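Local coordinates for putative CRISPR-associated endoribonuclease-like protein Cas6nc (Pyrococcus horikoshii, PDB 3QJL) that binds CRISPR RNA as a Cas6-like, endoribonuclease-related protein of the prokaryotic adaptive immune system against viruses and other mobile elements, at residues Leu159-Leu164 and Arg183-Glu188. Residues are numbered along the deposited sequence; the frame is centred on the assembly and turned at random.
Sequences LFMDRL and RDFTIE
Met161, Phe160 and Leu164 pack against Phe185 and Ile187 in a mainly apolar helix-on-strand contact, where the first turn of helix 160-176 lies against strand 185-189 in the C-terminal half of the protein. The segment axes come within 9.3 Å and make an angle of 134° between their chain directions. Met161 does most of the bridging. Its CG stands anti to the backbone N (chi1 -162°), and bends at the next two torsions carry the thioether across to the strand. There SD receives a weak hydrogen bond from the backbone N of Ile187, 3.6 Å long, while the methyl CE approaches CE2 of the Phe185 ring obliquely at 3.5 Å.

Helix 160-176 leads through a connection into strand 185-189, which pairs antiparallel with strand 204-215 through backbone bonds such as that of Thr186 with Ala214. This order of elements, a helix leading into a strand of an antiparallel sheet with a second helix, 217-226, after strand 204-215, is consistent with the ferredoxin-like fold of RAMP proteins, to which the Cas6 family belongs. Deeper in, Leu164 brings CD2 to the edge of the Phe185 ring, 4.1 Å from CE2, and the two side chains cross at about a right angle. The ring lies nearly parallel to that of Tyr213, and the Phe185 side chain also touches Met168, one turn beyond Leu164. Ile187 points toward the helix and extends CD1 to the edge of the Phe160 ring, 3.9 Å from CE2. The carbonyl O of Phe185 accepts a hydrogen bond from Arg165, a polar tie between helix and strand beside the apolar packing.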
ATOM      1  N   LEU A 159     -20.393   3.928   8.641  1.00 58.54           N
ATOM      2  CA  LEU A 159     -20.555   3.796  10.081  1.00 58.67           C
ATOM      3  C   LEU A 159     -19.231   3.768  10.832  1.00 60.43           C
ATOM      4  O   LEU A 159     -19.218   3.654  12.057  1.00 59.61           O
ATOM      5  CB  LEU A 159     -21.341   2.528  10.405  1.00 62.63           C
ATOM      6  CG  LEU A 159     -22.726   2.459   9.754  1.00 78.38           C
ATOM      7  CD1 LEU A 159     -23.341   1.069   9.927  1.00 82.51           C
ATOM      8  CD2 LEU A 159     -23.655   3.554  10.304  1.00 76.46           C
ATOM      9  N   PHE A 160     -18.122   3.866  10.106  1.00 56.37           N
ATOM     10  CA  PHE A 160     -16.805   3.721  10.715  1.00 52.55           C
ATOM     11  C   PHE A 160     -16.553   4.712  11.855  1.00 52.52           C
ATOM     12  O   PHE A 160     -16.460   4.329  13.021  1.00 47.38           O
ATOM     13  CB  PHE A 160     -15.714   3.859   9.659  1.00 49.97           C
ATOM     14  CG  PHE A 160     -14.326   3.631  10.187  1.00 47.90           C
ATOM     15  CD1 PHE A 160     -13.771   2.364  10.184  1.00 46.46           C
ATOM     16  CD2 PHE A 160     -13.575   4.682  10.678  1.00 46.64           C
ATOM     17  CE1 PHE A 160     -12.493   2.152  10.658  1.00 48.55           C
ATOM     18  CE2 PHE A 160     -12.290   4.480  11.152  1.00 43.56           C
ATOM     19  CZ  PHE A 160     -11.749   3.219  11.148  1.00 44.97           C
ATOM     20  N   MET A 161     -16.449   5.987  11.497  1.00 54.03           N
ATOM     21  CA  MET A 161     -16.119   7.051  12.436  1.00 48.99           C
ATOM     22  C   MET A 161     -17.004   7.018  13.671  1.00 51.21           C
ATOM     23  O   MET A 161     -16.535   7.244  14.783  1.00 54.77           O
ATOM     24  CB  MET A 161     -16.239   8.414  11.753  1.00 42.98           C
ATOM     25  CG  MET A 161     -15.542   9.539  12.464  1.00 50.59           C
ATOM     26  SD  MET A 161     -13.777   9.221  12.662  1.00 60.75           S
ATOM     27  CE  MET A 161     -13.708   8.635  14.359  1.00 50.54           C
ATOM     28  N   ASP A 162     -18.285   6.739  13.482  1.00 53.75           N
ATOM     29  CA  ASP A 162     -19.202   6.740  14.606  1.00 55.24           C
ATOM     30  C   ASP A 162     -18.983   5.511  15.473  1.00 57.10           C
ATOM     31  O   ASP A 162     -19.086   5.565  16.703  1.00 57.14           O
ATOM     32  CB  ASP A 162     -20.653   6.803  14.149  1.00 53.97           C
ATOM     33  CG  ASP A 162     -21.613   6.665  15.305  1.00 67.38           C
ATOM     34  OD1 ASP A 162     -21.864   7.690  15.980  1.00 74.77           O
ATOM     35  OD2 ASP A 162     -22.089   5.531  15.563  1.00 63.16           O
ATOM     36  N   ARG A 163     -18.675   4.395  14.835  1.00 52.17           N
ATOM     37  CA  ARG A 163     -18.393   3.188  15.581  1.00 53.57           C
ATOM     38  C   ARG A 163     -17.073   3.326  16.362  1.00 51.11           C
ATOM     39  O   ARG A 163     -16.992   2.956  17.524  1.00 48.86           O
ATOM     40  CB  ARG A 163     -18.356   2.001  14.628  1.00 52.33           C
ATOM     41  CG  ARG A 163     -18.097   0.693  15.291  1.00 53.72           C
ATOM     42  CD  ARG A 163     -19.244   0.250  16.169  1.00 55.91           C
ATOM     43  NE  ARG A 163     -18.866  -1.017  16.792  1.00 72.48           N
ATOM     44  CZ  ARG A 163     -18.667  -1.207  18.097  1.00 73.46           C
ATOM     45  NH1 ARG A 163     -18.853  -0.213  18.966  1.00 65.15           N
ATOM     46  NH2 ARG A 163     -18.306  -2.412  18.537  1.00 64.66           N
ATOM     47  N   LEU A 164     -16.048   3.877  15.722  1.00 50.18           N
ATOM     48  CA  LEU A 164     -14.732   3.994  16.335  1.00 45.58           C
ATOM     49  C   LEU A 164     -14.786   4.914  17.532  1.00 51.33           C
ATOM     50  O   LEU A 164     -14.177   4.638  18.561  1.00 47.70           O
ATOM     51  CB  LEU A 164     -13.721   4.551  15.333  1.00 46.22           C
ATOM     52  CG  LEU A 164     -12.324   4.890  15.864  1.00 47.89           C
ATOM     53  CD1 LEU A 164     -11.574   3.637  16.326  1.00 42.77           C
ATOM     54  CD2 LEU A 164     -11.528   5.643  14.813  1.00 40.91           C
ATOM     55  N   ARG A 183     -14.989  13.979  24.433  1.00 64.13           N
ATOM     56  CA  ARG A 183     -15.217  12.777  23.628  1.00 65.10           C
ATOM     57  C   ARG A 183     -15.324  12.985  22.109  1.00 65.67           C
ATOM     58  O   ARG A 183     -15.641  12.052  21.375  1.00 67.19           O
ATOM     59  CB  ARG A 183     -16.421  12.000  24.147  1.00 65.01           C
ATOM     60  CG  ARG A 183     -17.338  12.825  25.015  1.00 74.80           C
ATOM     61  CD  ARG A 183     -18.093  11.944  25.988  1.00 75.15           C
ATOM     62  NE  ARG A 183     -18.130  12.519  27.330  1.00 83.72           N
ATOM     63  CZ  ARG A 183     -19.173  13.171  27.838  1.00 88.95           C
ATOM     64  NH1 ARG A 183     -20.275  13.332  27.110  1.00 84.69           N
ATOM     65  NH2 ARG A 183     -19.114  13.657  29.076  1.00 84.04           N
ATOM     66  N   ASP A 184     -15.108  14.204  21.633  1.00 62.19           N
ATOM     67  CA  ASP A 184     -15.196  14.445  20.200  1.00 61.12           C
ATOM     68  C   ASP A 184     -13.846  14.330  19.511  1.00 60.06           C
ATOM     69  O   ASP A 184     -12.862  14.924  19.951  1.00 60.12           O
ATOM     70  CB  ASP A 184     -15.813  15.817  19.913  1.00 69.46           C
ATOM     71  CG  ASP A 184     -17.232  15.947  20.454  1.00 74.03           C
ATOM     72  OD1 ASP A 184     -17.984  14.943  20.421  1.00 72.94           O
ATOM     73  OD2 ASP A 184     -17.593  17.055  20.914  1.00 72.28           O
ATOM     74  N   PHE A 185     -13.801  13.547  18.437  1.00 57.01           N
ATOM     75  CA  PHE A 185     -12.626  13.512  17.577  1.00 54.73           C
ATOM     76  C   PHE A 185     -12.935  12.989  16.173  1.00 55.45           C
ATOM     77  O   PHE A 185     -13.937  12.306  15.956  1.00 55.56           O
ATOM     78  CB  PHE A 185     -11.515  12.682  18.214  1.00 48.34           C
ATOM     79  CG  PHE A 185     -11.748  11.206  18.157  1.00 46.55           C
ATOM     80  CD1 PHE A 185     -12.389  10.553  19.192  1.00 49.16           C
ATOM     81  CD2 PHE A 185     -11.304  10.463  17.081  1.00 49.87           C
ATOM     82  CE1 PHE A 185     -12.594   9.187  19.153  1.00 47.50           C
ATOM     83  CE2 PHE A 185     -11.505   9.087  17.033  1.00 50.75           C
ATOM     84  CZ  PHE A 185     -12.151   8.450  18.072  1.00 46.63           C
ATOM     85  N   THR A 186     -12.063  13.310  15.225  1.00 48.49           N
ATOM     86  CA  THR A 186     -12.184  12.792  13.873  1.00 53.83           C
ATOM     87  C   THR A 186     -10.843  12.260  13.441  1.00 52.50           C
ATOM     88  O   THR A 186      -9.816  12.644  13.997  1.00 54.91           O
ATOM     89  CB  THR A 186     -12.558  13.895  12.860  1.00 51.64           C
ATOM     90  OG1 THR A 186     -11.640  14.986  12.991  1.00 49.10           O
ATOM     91  CG2 THR A 186     -13.973  14.390  13.083  1.00 48.29           C
ATOM     92  N   ILE A 187     -10.846  11.384  12.446  1.00 47.84           N
ATOM     93  CA  ILE A 187      -9.610  11.027  11.769  1.00 50.72           C
ATOM     94  C   ILE A 187      -9.820  11.190  10.271  1.00 47.34           C
ATOM     95  O   ILE A 187     -10.890  10.878   9.758  1.00 48.46           O
ATOM     96  CB  ILE A 187      -9.186   9.577  12.061  1.00 49.23           C
ATOM     97  CG1 ILE A 187      -9.927   8.618  11.140  1.00 49.45           C
ATOM     98  CG2 ILE A 187      -9.431   9.213  13.521  1.00 43.25           C
ATOM     99  CD1 ILE A 187      -9.442   7.203  11.261  1.00 54.73           C
ATOM    100  N   GLU A 188      -8.828  11.704   9.558  1.00 44.64           N
ATOM    101  CA  GLU A 188      -8.923  11.650   8.107  1.00 52.20           C
ATOM    102  C   GLU A 188      -7.779  10.860   7.481  1.00 50.40           C
ATOM    103  O   GLU A 188      -6.602  11.131   7.735  1.00 49.69           O
ATOM    104  CB  GLU A 188      -9.121  13.028   7.460  1.00 51.94           C
ATOM    105  CG  GLU A 188      -7.883  13.878   7.310  1.00 58.14           C
ATOM    106  CD  GLU A 188      -8.140  15.080   6.418  1.00 74.39           C
ATOM    107  OE1 GLU A 188      -8.994  14.969   5.500  1.00 67.57           O
ATOM    108  OE2 GLU A 188      -7.502  16.134   6.641  1.00 81.62           O
TER